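PDB 3HYW: sulfide-quinone reductase from Aquifex aeolicus, which oxidises hydrogen sulfide with the help of a quinone, using FAD as cofactor and building up polysulfide in its active site. Local coordinates for residues F357-P362 against R367-T372. Numbering follows the deposited sequence.
Sequences FFFADP and RERVIT
The guanidinium of Arg367 lies with one face over the methyl of Ala360, NE 3.7 Å from CB, while Pro362 O comes to its edge, in plane, and takes a weak bond from NE (3.1 Å). CG stands anti to the carbonyl carbon (chi1 -55°) and the chain then runs straight out to NE, which brings the group over Ala360; its NH1 reaches Val363 O and Val196 O. With an alanine in its place, the flat cover over Ala360 CB would go, and Pro362 O, Val363 O and Val196 O would probably each lose a donor. The guanidinium of Arg369 and the ring of Phe359 are nearly coplanar, 5° apart, with one water at both edges; it accepts from Arg369 NH1 (2.7 Å) and donates to Asp361 OD2 (2.6 Å), bridging charges too far apart for a salt bridge. Asp361 OD1 forms a salt bridge with Arg342. Ile371 CG2 meets the edge of the Phe357 ring at CE2 (4.0 Å). The backbone exemplifies a classic beta bulge: Asp361 O, on the cis peptide bond to Pro362, is gripped by Glu368 N (2.7 Å) and Arg369 N (3.2 Å). In the three-stranded antiparallel sheet, hairpin strand 355-361 lies between 349-350 and its partner 369-375; helix 401-411 packs on Phe359 and Ile371, helix 202-212 on Phe358, and Phe357 touches quinone-binding Ile346.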
ATOM      1  N   PHE A 357      11.442 -13.931  -4.817  1.00 36.65           N
ATOM      2  CA  PHE A 357      11.195 -15.311  -4.442  1.00 36.78           C
ATOM      3  C   PHE A 357       9.746 -15.439  -4.018  1.00 36.79           C
ATOM      4  O   PHE A 357       9.300 -14.752  -3.102  1.00 36.13           O
ATOM      5  CB  PHE A 357      12.126 -15.753  -3.311  1.00 37.10           C
ATOM      6  CG  PHE A 357      11.914 -17.178  -2.866  1.00 37.43           C
ATOM      7  CD1 PHE A 357      12.604 -18.221  -3.480  1.00 38.24           C
ATOM      8  CD2 PHE A 357      11.030 -17.477  -1.830  1.00 37.53           C
ATOM      9  CE1 PHE A 357      12.412 -19.538  -3.066  1.00 38.53           C
ATOM     10  CE2 PHE A 357      10.827 -18.787  -1.418  1.00 38.02           C
ATOM     11  CZ  PHE A 357      11.515 -19.823  -2.040  1.00 38.00           C
ATOM     12  N   PHE A 358       9.020 -16.309  -4.714  1.00 36.75           N
ATOM     13  CA  PHE A 358       7.629 -16.606  -4.404  1.00 37.29           C
ATOM     14  C   PHE A 358       7.485 -18.098  -4.143  1.00 37.46           C
ATOM     15  O   PHE A 358       8.050 -18.931  -4.867  1.00 38.69           O
ATOM     16  CB  PHE A 358       6.700 -16.143  -5.541  1.00 37.10           C
ATOM     17  CG  PHE A 358       6.838 -14.680  -5.868  1.00 37.40           C
ATOM     18  CD1 PHE A 358       6.138 -13.721  -5.140  1.00 37.09           C
ATOM     19  CD2 PHE A 358       7.698 -14.256  -6.885  1.00 37.79           C
ATOM     20  CE1 PHE A 358       6.278 -12.361  -5.430  1.00 37.43           C
ATOM     21  CE2 PHE A 358       7.850 -12.906  -7.180  1.00 38.01           C
ATOM     22  CZ  PHE A 358       7.138 -11.953  -6.450  1.00 37.77           C
ATOM     23  N   PHE A 359       6.772 -18.430  -3.075  1.00 36.98           N
ATOM     24  CA  PHE A 359       6.441 -19.814  -2.761  1.00 36.33           C
ATOM     25  C   PHE A 359       4.977 -19.851  -2.371  1.00 36.11           C
ATOM     26  O   PHE A 359       4.549 -19.073  -1.525  1.00 35.52           O
ATOM     27  CB  PHE A 359       7.315 -20.350  -1.614  1.00 36.27           C
ATOM     28  CG  PHE A 359       6.924 -21.734  -1.137  1.00 35.68           C
ATOM     29  CD1 PHE A 359       6.535 -21.943   0.185  1.00 36.01           C
ATOM     30  CD2 PHE A 359       6.942 -22.823  -2.007  1.00 35.48           C
ATOM     31  CE1 PHE A 359       6.176 -23.215   0.637  1.00 35.09           C
ATOM     32  CE2 PHE A 359       6.580 -24.098  -1.563  1.00 34.92           C
ATOM     33  CZ  PHE A 359       6.199 -24.292  -0.243  1.00 35.51           C
ATOM     34  N   ALA A 360       4.220 -20.740  -3.010  1.00 35.66           N
ATOM     35  CA  ALA A 360       2.808 -20.925  -2.708  1.00 35.56           C
ATOM     36  C   ALA A 360       2.501 -22.415  -2.585  1.00 35.38           C
ATOM     37  O   ALA A 360       2.774 -23.185  -3.507  1.00 35.18           O
ATOM     38  CB  ALA A 360       1.943 -20.275  -3.786  1.00 35.36           C
ATOM     39  N   ASP A 361       1.943 -22.809  -1.443  1.00 35.13           N
ATOM     40  CA  ASP A 361       1.663 -24.216  -1.157  1.00 35.23           C
ATOM     41  C   ASP A 361       0.247 -24.457  -0.613  1.00 34.84           C
ATOM     42  O   ASP A 361      -0.028 -24.148   0.547  1.00 34.31           O
ATOM     43  CB  ASP A 361       2.701 -24.785  -0.176  1.00 35.50           C
ATOM     44  CG  ASP A 361       2.413 -26.235   0.212  1.00 36.69           C
ATOM     45  OD1 ASP A 361       1.995 -27.015  -0.662  1.00 37.13           O
ATOM     46  OD2 ASP A 361       2.595 -26.588   1.396  1.00 39.19           O
ATOM     47  N   PRO A 362      -0.650 -25.024  -1.449  1.00 34.67           N
ATOM     48  CA  PRO A 362      -0.466 -25.230  -2.885  1.00 34.79           C
ATOM     49  C   PRO A 362      -0.670 -23.923  -3.644  1.00 34.73           C
ATOM     50  O   PRO A 362      -1.017 -22.913  -3.039  1.00 34.46           O
ATOM     51  CB  PRO A 362      -1.572 -26.238  -3.249  1.00 34.62           C
ATOM     52  CG  PRO A 362      -2.148 -26.708  -1.936  1.00 34.85           C
ATOM     53  CD  PRO A 362      -1.932 -25.582  -0.987  1.00 34.55           C
ATOM     54  N   ARG A 367      -4.608 -22.104   0.648  1.00 34.67           N
ATOM     55  CA  ARG A 367      -3.183 -22.374   0.810  1.00 34.71           C
ATOM     56  C   ARG A 367      -2.820 -22.660   2.261  1.00 34.94           C
ATOM     57  O   ARG A 367      -3.402 -22.084   3.182  1.00 34.50           O
ATOM     58  CB  ARG A 367      -2.356 -21.201   0.285  1.00 34.73           C
ATOM     59  CG  ARG A 367      -2.664 -20.820  -1.144  1.00 33.92           C
ATOM     60  CD  ARG A 367      -1.510 -20.074  -1.763  1.00 33.83           C
ATOM     61  NE  ARG A 367      -1.705 -19.877  -3.198  1.00 32.43           N
ATOM     62  CZ  ARG A 367      -1.873 -18.692  -3.782  1.00 33.19           C
ATOM     63  NH1 ARG A 367      -2.043 -18.624  -5.094  1.00 30.50           N
ATOM     64  NH2 ARG A 367      -1.853 -17.574  -3.061  1.00 31.44           N
ATOM     65  N   GLU A 368      -1.859 -23.563   2.454  1.00 35.22           N
ATOM     66  CA  GLU A 368      -1.290 -23.812   3.772  1.00 35.60           C
ATOM     67  C   GLU A 368      -0.297 -22.698   4.116  1.00 35.35           C
ATOM     68  O   GLU A 368      -0.266 -22.221   5.246  1.00 35.04           O
ATOM     69  CB  GLU A 368      -0.620 -25.193   3.829  1.00 35.97           C
ATOM     70  CG  GLU A 368      -0.522 -25.810   5.232  1.00 38.45           C
ATOM     71  CD  GLU A 368      -1.839 -26.405   5.754  1.00 40.77           C
ATOM     72  OE1 GLU A 368      -2.821 -26.517   4.984  1.00 42.53           O
ATOM     73  OE2 GLU A 368      -1.888 -26.771   6.949  1.00 41.72           O
ATOM     74  N   ARG A 369       0.504 -22.278   3.138  1.00 35.26           N
ATOM     75  CA  ARG A 369       1.436 -21.168   3.345  1.00 35.16           C
ATOM     76  C   ARG A 369       1.954 -20.541   2.062  1.00 34.47           C
ATOM     77  O   ARG A 369       1.871 -21.130   0.975  1.00 34.36           O
ATOM     78  CB  ARG A 369       2.618 -21.581   4.242  1.00 35.11           C
ATOM     79  CG  ARG A 369       3.593 -22.572   3.619  1.00 35.89           C
ATOM     80  CD  ARG A 369       4.760 -22.879   4.569  1.00 36.16           C
ATOM     81  NE  ARG A 369       4.290 -23.268   5.902  1.00 38.56           N
ATOM     82  CZ  ARG A 369       3.841 -24.481   6.231  1.00 39.43           C
ATOM     83  NH1 ARG A 369       3.796 -25.461   5.330  1.00 39.04           N
ATOM     84  NH2 ARG A 369       3.432 -24.712   7.471  1.00 39.88           N
ATOM     85  N   VAL A 370       2.471 -19.327   2.207  1.00 34.18           N
ATOM     86  CA  VAL A 370       3.189 -18.644   1.140  1.00 34.56           C
ATOM     87  C   VAL A 370       4.464 -18.025   1.707  1.00 35.07           C
ATOM     88  O   VAL A 370       4.557 -17.769   2.909  1.00 34.21           O
ATOM     89  CB  VAL A 370       2.343 -17.527   0.449  1.00 34.44           C
ATOM     90  CG1 VAL A 370       1.115 -18.102  -0.244  1.00 34.65           C
ATOM     91  CG2 VAL A 370       1.958 -16.422   1.435  1.00 34.40           C
ATOM     92  N   ILE A 371       5.446 -17.805   0.836  1.00 35.89           N
ATOM     93  CA  ILE A 371       6.617 -16.988   1.166  1.00 37.04           C
ATOM     94  C   ILE A 371       6.854 -16.009   0.027  1.00 37.47           C
ATOM     95  O   ILE A 371       6.875 -16.406  -1.133  1.00 37.25           O
ATOM     96  CB  ILE A 371       7.900 -17.842   1.404  1.00 36.88           C
ATOM     97  CG1 ILE A 371       7.683 -18.826   2.562  1.00 37.06           C
ATOM     98  CG2 ILE A 371       9.105 -16.930   1.694  1.00 36.73           C
ATOM     99  CD1 ILE A 371       8.794 -19.850   2.747  1.00 37.82           C
ATOM    100  N   THR A 372       7.003 -14.731   0.365  1.00 38.10           N
ATOM    101  CA  THR A 372       7.298 -13.694  -0.619  1.00 39.44           C
ATOM    102  C   THR A 372       8.490 -12.882  -0.150  1.00 40.17           C
ATOM    103  O   THR A 372       8.423 -12.177   0.864  1.00 40.04           O
ATOM    104  CB  THR A 372       6.114 -12.751  -0.858  1.00 39.25           C
ATOM    105  OG1 THR A 372       5.705 -12.168   0.390  1.00 41.14           O
ATOM    106  CG2 THR A 372       4.977 -13.503  -1.445  1.00 39.49           C
TER
HETATM  107  O   HOH W   1       4.609 -25.667   2.725  1.00 38.11           O